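Local atomic coordinates of protein adenylyltransferase (Bartonella henselae str. Houston-1, PDB entry 5NH2), a protein that transfers AMP from ATP to tyrosine or threonine residues of host target proteins, a virulence activity carried by its Fic (Fido) domain. Residues D119-L122 / A123-N127; F165-L168 / A169-A172; F221-T224 / M225-G229. All coordinates share one frame; numbering follows the deposited sequence.

Contact 1 of 3, residues D119-L122 / A123-N127; sequences DQTL and AEKNN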
loop_
_atom_site.group_PDB
_atom_site.type_symbol
_atom_site.label_atom_id
_atom_site.label_comp_id
_atom_site.label_asym_id
_atom_site.label_seq_id
_atom_site.Cartn_x
_atom_site.Cartn_y
_atom_site.Cartn_z
ATOM N N ASP A 119 -18.618 8.864 2.377
ATOM C CA ASP A 119 -19.797 8.037 2.660
ATOM C C ASP A 119 -20.895 8.259 1.630
ATOM O O ASP A 119 -21.491 7.300 1.132
ATOM C CB ASP A 119 -20.347 8.312 4.055
ATOM C CG ASP A 119 -19.474 7.694 5.180
ATOM O OD1 ASP A 119 -18.318 7.288 4.915
ATOM O OD2 ASP A 119 -19.942 7.656 6.344
ATOM N N GLN A 120 -21.188 9.515 1.290
ATOM C CA GLN A 120 -22.282 9.710 0.337
ATOM C C GLN A 120 -21.901 9.158 -1.035
ATOM O O GLN A 120 -22.733 8.536 -1.715
ATOM C CB GLN A 120 -22.661 11.185 0.249
ATOM C CG GLN A 120 -23.595 11.517 -0.897
ATOM C CD GLN A 120 -25.062 11.271 -0.562
ATOM O OE1 GLN A 120 -25.400 10.675 0.461
ATOM N NE2 GLN A 120 -25.938 11.734 -1.431
ATOM N N THR A 121 -20.623 9.310 -1.436
ATOM C CA THR A 121 -20.311 8.998 -2.824
ATOM C C THR A 121 -20.422 7.503 -3.072
ATOM O O THR A 121 -21.204 7.061 -3.928
ATOM C CB THR A 121 -18.923 9.499 -3.184
ATOM O OG1 THR A 121 -18.883 10.903 -2.963
ATOM C CG2 THR A 121 -18.671 9.269 -4.661
ATOM N N LEU A 122 -19.697 6.714 -2.264
ATOM C CA LEU A 122 -19.775 5.267 -2.330
ATOM C C LEU A 122 -21.210 4.788 -2.236
ATOM O O LEU A 122 -21.557 3.767 -2.837
ATOM C CB LEU A 122 -18.930 4.652 -1.216
ATOM C CG LEU A 122 -17.421 4.828 -1.442
ATOM C CD1 LEU A 122 -16.597 4.364 -0.227
ATOM C CD2 LEU A 122 -17.008 4.064 -2.699
ATOM N N ALA A 123 -22.070 5.516 -1.517
ATOM C CA ALA A 123 -23.404 4.972 -1.331
ATOM C C ALA A 123 -24.233 5.164 -2.590
ATOM O O ALA A 123 -24.942 4.242 -3.011
ATOM C CB ALA A 123 -24.066 5.626 -0.124
ATOM N N GLU A 124 -24.119 6.344 -3.228
ATOM C CA GLU A 124 -24.960 6.619 -4.389
ATOM C C GLU A 124 -24.452 5.886 -5.624
ATOM O O GLU A 124 -25.241 5.553 -6.514
ATOM C CB GLU A 124 -25.052 8.130 -4.645
ATOM C CG GLU A 124 -23.776 8.807 -5.160
ATOM C CD GLU A 124 -23.807 10.337 -5.008
ATOM O OE1 GLU A 124 -24.800 10.872 -4.448
ATOM O OE2 GLU A 124 -22.831 10.996 -5.451
ATOM N N LYS A 125 -23.158 5.595 -5.681
ATOM C CA LYS A 125 -22.548 4.857 -6.777
ATOM C C LYS A 125 -22.496 3.351 -6.516
ATOM O O LYS A 125 -21.774 2.648 -7.228
ATOM C CB LYS A 125 -21.157 5.420 -7.068
ATOM C CG LYS A 125 -21.241 6.883 -7.548
ATOM C CD LYS A 125 -19.886 7.513 -7.823
ATOM C CE LYS A 125 -20.043 8.918 -8.449
ATOM N NZ LYS A 125 -20.912 8.834 -9.636
ATOM N N ASN A 126 -23.182 2.869 -5.463
ATOM C CA ASN A 126 -23.290 1.444 -5.123
ATOM C C ASN A 126 -21.915 0.778 -5.039
ATOM O O ASN A 126 -21.634 -0.243 -5.679
ATOM C CB ASN A 126 -24.215 0.715 -6.101
ATOM C CG ASN A 126 -25.628 1.290 -6.074
ATOM O OD1 ASN A 126 -26.160 1.607 -5.003
ATOM N ND2 ASN A 126 -26.232 1.464 -7.253
ATOM N N ASN A 127 -21.044 1.393 -4.255
ATOM C CA ASN A 127 -19.756 0.813 -3.925
ATOM C C ASN A 127 -18.905 0.583 -5.164
ATOM O O ASN A 127 -17.987 -0.246 -5.140
ATOM C CB ASN A 127 -19.959 -0.476 -3.122
ATOM C CG ASN A 127 -20.679 -0.208 -1.825
ATOM O OD1 ASN A 127 -20.248 0.632 -1.003
ATOM N ND2 ASN A 127 -21.805 -0.877 -1.640
#
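Leu122 O receives the amide of Asn127 at 2.8 Å from Asn127 N, the long bond of a Schellman motif that brings helix 109-124 of the Fic domain to its C-terminal end. Its companion is weak, Asn126 N to Ala123 O at 3.3 Å, and Asn126 itself, the C-prime residue, has the positive phi that turns the chain out of the helix. The Asn127 amide lies in the plane of the Leu122 carbonyl and its N-H points almost straight at the oxygen, at 167°. This is the compact side of the contact. Leu122 is buried here and packs on Phe55 and Leu128, while Asn127 OD1 takes the backbone N-H of Phe55 and Asp119 OD1 is hydrogen-bonded to Thr57, so the helix is tied to Phe55 just after its end and, one turn earlier, to Thr57 at the start of helix 57-68.

The outward side is looser. Gln120 and Glu124, one helical turn apart, cross at about a right angle with amide and carboxylate planes 69° apart, and Gln120 NE2 makes only a weak, bent bond to Glu124 OE1 at 3.3 Å. Glu124 CG sits between its backbone N and carbonyl carbon (chi1 70°), which lays it against Thr121 O. Thr121 and Lys125 run side by side in the same direction. Thr121 OG1 turns back to Arg117 O, whereas its methyl, anti to the backbone N, faces the lysine chain: Thr121 CG2 rests 3.8 Å from Lys125 CD.

Contact 2 of 3, residues F165-L168 / A169-A172; sequences FENL and AKAA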
loop_
_atom_site.group_PDB
_atom_site.type_symbol
_atom_site.label_atom_id
_atom_site.label_comp_id
_atom_site.label_asym_id
_atom_site.label_seq_id
_atom_site.Cartn_x
_atom_site.Cartn_y
_atom_site.Cartn_z
ATOM N N PHE A 165 -8.879 0.095 -0.246
ATOM C CA PHE A 165 -9.087 0.162 -1.691
ATOM C C PHE A 165 -8.849 -1.177 -2.377
ATOM O O PHE A 165 -9.471 -1.434 -3.415
ATOM C CB PHE A 165 -8.263 1.322 -2.283
ATOM C CG PHE A 165 -8.983 2.647 -2.175
ATOM C CD1 PHE A 165 -8.878 3.419 -1.034
ATOM C CD2 PHE A 165 -9.819 3.078 -3.202
ATOM C CE1 PHE A 165 -9.588 4.643 -0.897
ATOM C CE2 PHE A 165 -10.527 4.292 -3.112
ATOM C CZ PHE A 165 -10.415 5.087 -1.940
ATOM N N GLU A 166 -8.043 -2.067 -1.770
ATOM C CA GLU A 166 -7.897 -3.434 -2.286
ATOM C C GLU A 166 -9.205 -4.197 -2.148
ATOM O O GLU A 166 -9.658 -4.865 -3.089
ATOM C CB GLU A 166 -6.773 -4.191 -1.550
ATOM C CG GLU A 166 -5.335 -3.706 -1.790
ATOM C CD GLU A 166 -4.329 -4.215 -0.726
ATOM O OE1 GLU A 166 -4.684 -5.068 0.118
ATOM O OE2 GLU A 166 -3.168 -3.761 -0.727
ATOM N N ASN A 167 -9.821 -4.105 -0.975
ATOM C CA ASN A 167 -11.074 -4.797 -0.726
ATOM C C ASN A 167 -12.226 -4.174 -1.514
ATOM O O ASN A 167 -13.081 -4.892 -2.057
ATOM C CB ASN A 167 -11.344 -4.774 0.773
ATOM C CG ASN A 167 -10.580 -5.844 1.501
ATOM O OD1 ASN A 167 -9.973 -6.700 0.878
ATOM N ND2 ASN A 167 -10.644 -5.828 2.828
ATOM N N LEU A 168 -12.259 -2.847 -1.605
ATOM C CA LEU A 168 -13.232 -2.178 -2.466
ATOM C C LEU A 168 -13.130 -2.672 -3.911
ATOM O O LEU A 168 -14.148 -2.996 -4.543
ATOM C CB LEU A 168 -13.032 -0.665 -2.414
ATOM C CG LEU A 168 -13.975 0.145 -3.322
ATOM C CD1 LEU A 168 -15.436 0.131 -2.797
ATOM C CD2 LEU A 168 -13.464 1.570 -3.469
ATOM N N ALA A 169 -11.913 -2.718 -4.465
ATOM C CA ALA A 169 -11.787 -3.244 -5.833
ATOM C C ALA A 169 -12.229 -4.695 -5.916
ATOM O O ALA A 169 -12.845 -5.114 -6.906
ATOM C CB ALA A 169 -10.346 -3.134 -6.328
ATOM N N LYS A 170 -11.865 -5.506 -4.914
ATOM C CA LYS A 170 -12.232 -6.914 -4.968
ATOM C C LYS A 170 -13.740 -7.073 -4.982
ATOM O O LYS A 170 -14.273 -7.919 -5.709
ATOM C CB LYS A 170 -11.625 -7.679 -3.791
ATOM C CG LYS A 170 -11.513 -9.169 -3.999
ATOM C CD LYS A 170 -10.772 -9.815 -2.811
ATOM C CE LYS A 170 -9.513 -9.015 -2.377
ATOM N NZ LYS A 170 -8.821 -9.527 -1.139
ATOM N N ALA A 171 -14.456 -6.254 -4.202
ATOM C CA ALA A 171 -15.908 -6.449 -4.158
ATOM C C ALA A 171 -16.578 -5.922 -5.424
ATOM O O ALA A 171 -17.638 -6.424 -5.817
ATOM C CB ALA A 171 -16.521 -5.819 -2.899
ATOM N N ALA A 172 -15.957 -4.961 -6.104
ATOM C CA ALA A 172 -16.473 -4.457 -7.373
ATOM C C ALA A 172 -16.042 -5.308 -8.560
ATOM O O ALA A 172 -16.391 -4.980 -9.696
ATOM C CB ALA A 172 -16.028 -3.014 -7.592
HETATM O O HOH W 1 -9.850 -9.938 1.386
#
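The flat amide of Asn167 has its two ends engaged differently: OD1 faces Lys170, while ND2 is hydrogen-bonded to the hydroxyl of Tyr59. Asn167 and Lys170 lie side by side and point the same way, yet Asn167 OD1 and Lys170 NZ stay 3.7 Å apart and are joined through a water. That water donates to Asn167 OD1 at 3.3 Å and accepts from Lys170 NZ at 2.8 Å. A bend at chi3 (-44°) in the otherwise extended lysine chain brings the ammonium round to the water. The other flat group, the Phe165 ring, meets Phe144 edge-to-face, and the Phe165 carbonyl takes the amide of Ala169, with Ala169 N 3.0 Å from Phe165 O.

Three more i to i+4 bonds complete this last stretch of helix 157-171, ending with Ala172 N to Leu168 O at 3.1 Å. Glu166 is one turn beyond Arg162, which probably binds ATP. Helix 157-171, which begins at the ATP-binding residues, packs here against helix 133-150 through Phe165 and through the small methyls of Ala169 and Ala172, which touch Phe136, and with Leu168 and Ala171 on Phe55, in the loop before helix 57-68.

Contact 3 of 3, residues F221-T224 / M225-G229; sequences FMHT and MKNTG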
loop_
_atom_site.group_PDB
_atom_site.type_symbol
_atom_site.label_atom_id
_atom_site.label_comp_id
_atom_site.label_asym_id
_atom_site.label_seq_id
_atom_site.Cartn_x
_atom_site.Cartn_y
_atom_site.Cartn_z
ATOM N N PHE A 221 9.021 -8.865 -12.851
ATOM C CA PHE A 221 10.177 -7.995 -12.648
ATOM C C PHE A 221 10.554 -7.916 -11.174
ATOM O O PHE A 221 11.742 -7.922 -10.826
ATOM C CB PHE A 221 9.921 -6.588 -13.184
ATOM C CG PHE A 221 10.983 -5.603 -12.765
ATOM C CD1 PHE A 221 12.205 -5.555 -13.412
ATOM C CD2 PHE A 221 10.784 -4.772 -11.698
ATOM C CE1 PHE A 221 13.187 -4.652 -13.023
ATOM C CE2 PHE A 221 11.772 -3.875 -11.283
ATOM C CZ PHE A 221 12.970 -3.812 -11.952
ATOM N N MET A 222 9.558 -7.828 -10.295
ATOM C CA MET A 222 9.845 -7.670 -8.874
ATOM C C MET A 222 10.430 -8.948 -8.320
ATOM O O MET A 222 11.428 -8.916 -7.586
ATOM C CB MET A 222 8.575 -7.281 -8.121
ATOM C CG MET A 222 8.006 -5.869 -8.481
ATOM S SD MET A 222 8.987 -4.469 -7.856
ATOM C CE MET A 222 8.043 -3.009 -8.243
ATOM N N HIS A 223 9.840 -10.088 -8.714
ATOM C CA HIS A 223 10.387 -11.400 -8.373
ATOM C C HIS A 223 11.866 -11.509 -8.750
ATOM O O HIS A 223 12.694 -11.946 -7.942
ATOM C CB HIS A 223 9.558 -12.486 -9.077
ATOM C CG HIS A 223 9.961 -13.888 -8.726
ATOM N ND1 HIS A 223 9.308 -14.633 -7.765
ATOM C CD2 HIS A 223 10.955 -14.679 -9.203
ATOM C CE1 HIS A 223 9.879 -15.820 -7.668
ATOM N NE2 HIS A 223 10.882 -15.873 -8.527
ATOM N N THR A 224 12.215 -11.129 -9.984
ATOM C CA THR A 224 13.619 -11.130 -10.391
ATOM C C THR A 224 14.466 -10.262 -9.473
ATOM O O THR A 224 15.547 -10.674 -9.055
ATOM C CB THR A 224 13.779 -10.632 -11.826
ATOM O OG1 THR A 224 13.047 -11.466 -12.727
ATOM C CG2 THR A 224 15.264 -10.661 -12.207
ATOM N N MET A 225 14.006 -9.032 -9.187
ATOM C CA MET A 225 14.738 -8.138 -8.282
ATOM C C MET A 225 14.988 -8.765 -6.920
ATOM O O MET A 225 16.081 -8.626 -6.357
ATOM C CB MET A 225 13.971 -6.820 -8.093
ATOM C CG MET A 225 14.009 -5.934 -9.318
ATOM S SD MET A 225 15.711 -5.478 -9.746
ATOM C CE MET A 225 16.026 -6.449 -11.190
ATOM N N LYS A 226 13.973 -9.400 -6.336
ATOM C CA LYS A 226 14.189 -10.078 -5.065
ATOM C C LYS A 226 15.235 -11.181 -5.215
ATOM O O LYS A 226 16.176 -11.253 -4.422
ATOM C CB LYS A 226 12.865 -10.624 -4.518
ATOM C CG LYS A 226 12.978 -11.302 -3.135
ATOM C CD LYS A 226 13.039 -10.289 -1.984
ATOM C CE LYS A 226 13.918 -10.769 -0.826
ATOM N NZ LYS A 226 15.355 -10.980 -1.275
ATOM N N ASN A 227 15.131 -12.004 -6.272
ATOM C CA ASN A 227 16.093 -13.099 -6.452
ATOM C C ASN A 227 17.498 -12.579 -6.719
ATOM O O ASN A 227 18.481 -13.253 -6.400
ATOM C CB ASN A 227 15.679 -14.020 -7.597
ATOM C CG ASN A 227 14.543 -14.960 -7.233
ATOM O OD1 ASN A 227 13.866 -14.781 -6.226
ATOM N ND2 ASN A 227 14.312 -15.961 -8.086
ATOM N N THR A 228 17.590 -11.411 -7.349
ATOM C CA THR A 228 18.825 -10.677 -7.537
ATOM C C THR A 228 19.310 -10.087 -6.225
ATOM O O THR A 228 20.469 -9.667 -6.120
ATOM C CB THR A 228 18.570 -9.563 -8.563
ATOM O OG1 THR A 228 17.649 -10.040 -9.550
ATOM C CG2 THR A 228 19.857 -9.086 -9.251
ATOM N N GLY A 229 18.440 -10.041 -5.225
ATOM C CA GLY A 229 18.738 -9.265 -4.042
ATOM C C GLY A 229 18.871 -7.772 -4.271
ATOM O O GLY A 229 19.665 -7.127 -3.579
#
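A Met-aromatic contact near the C-terminal end of helix 212-227 joins Phe221 to Met225, one turn apart. Met225 CG lies over one face of the phenyl ring, 3.9 Å from the centroid and offset toward the rim, in a CH-pi contact; its closest ring atom is Phe221 CZ, at 3.5 Å. The sulfur sits more obliquely, with Met225 SD 4.6 Å from the centroid of the Phe221 ring and 40° off its normal. Bends at chi2 and chi3 of Met225 fold the chain along the ring, bringing Met225 CE to 3.8 Å from Phe221 CE1. The phenyl ring also meets Tyr266 and packs on Val237, and Met225 reaches Arg230 and Val232, so this face of the helix is covered by the beta strands and the linker that follow it.

The helix closes in a Schellman motif at Gly229, whose positive phi turns the chain out of the helix and whose amide bonds back to the last turn, Gly229 N to Lys226 O at 2.7 Å. On the exposed side, the side chains of His223 and Asn227 meet at a slant, imidazole and amide planes 57° apart. CG of His223 is anti to its backbone N (chi1 -176°), which carries the imidazole toward the next turn, and Asn227 OD1 stands over one face of it, 3.9 Å from His223 NE2.

Overall arrangement
Followed from the N terminus, the three contacts come in series, none enclosing or crossing another, and each is local: it joins adjacent turns at the C-terminal end of a helix and closes no long loop. Contact 1 ends helix 109-124 and contact 2 ends helix 157-171, both in the Fic (Fido) domain. Their centres are 14 Å apart and they touch, Leu168 CD1 packing 3.5 Å from Asn127 O; Phe55 is a shared neighbour. Contact 3 stands apart, at the end of helix 212-227, from which a short linker leads to strand 237-239 of the mixed sheet; its centre is about 27 Å from that of contact 2 and 39 Å from that of contact 1.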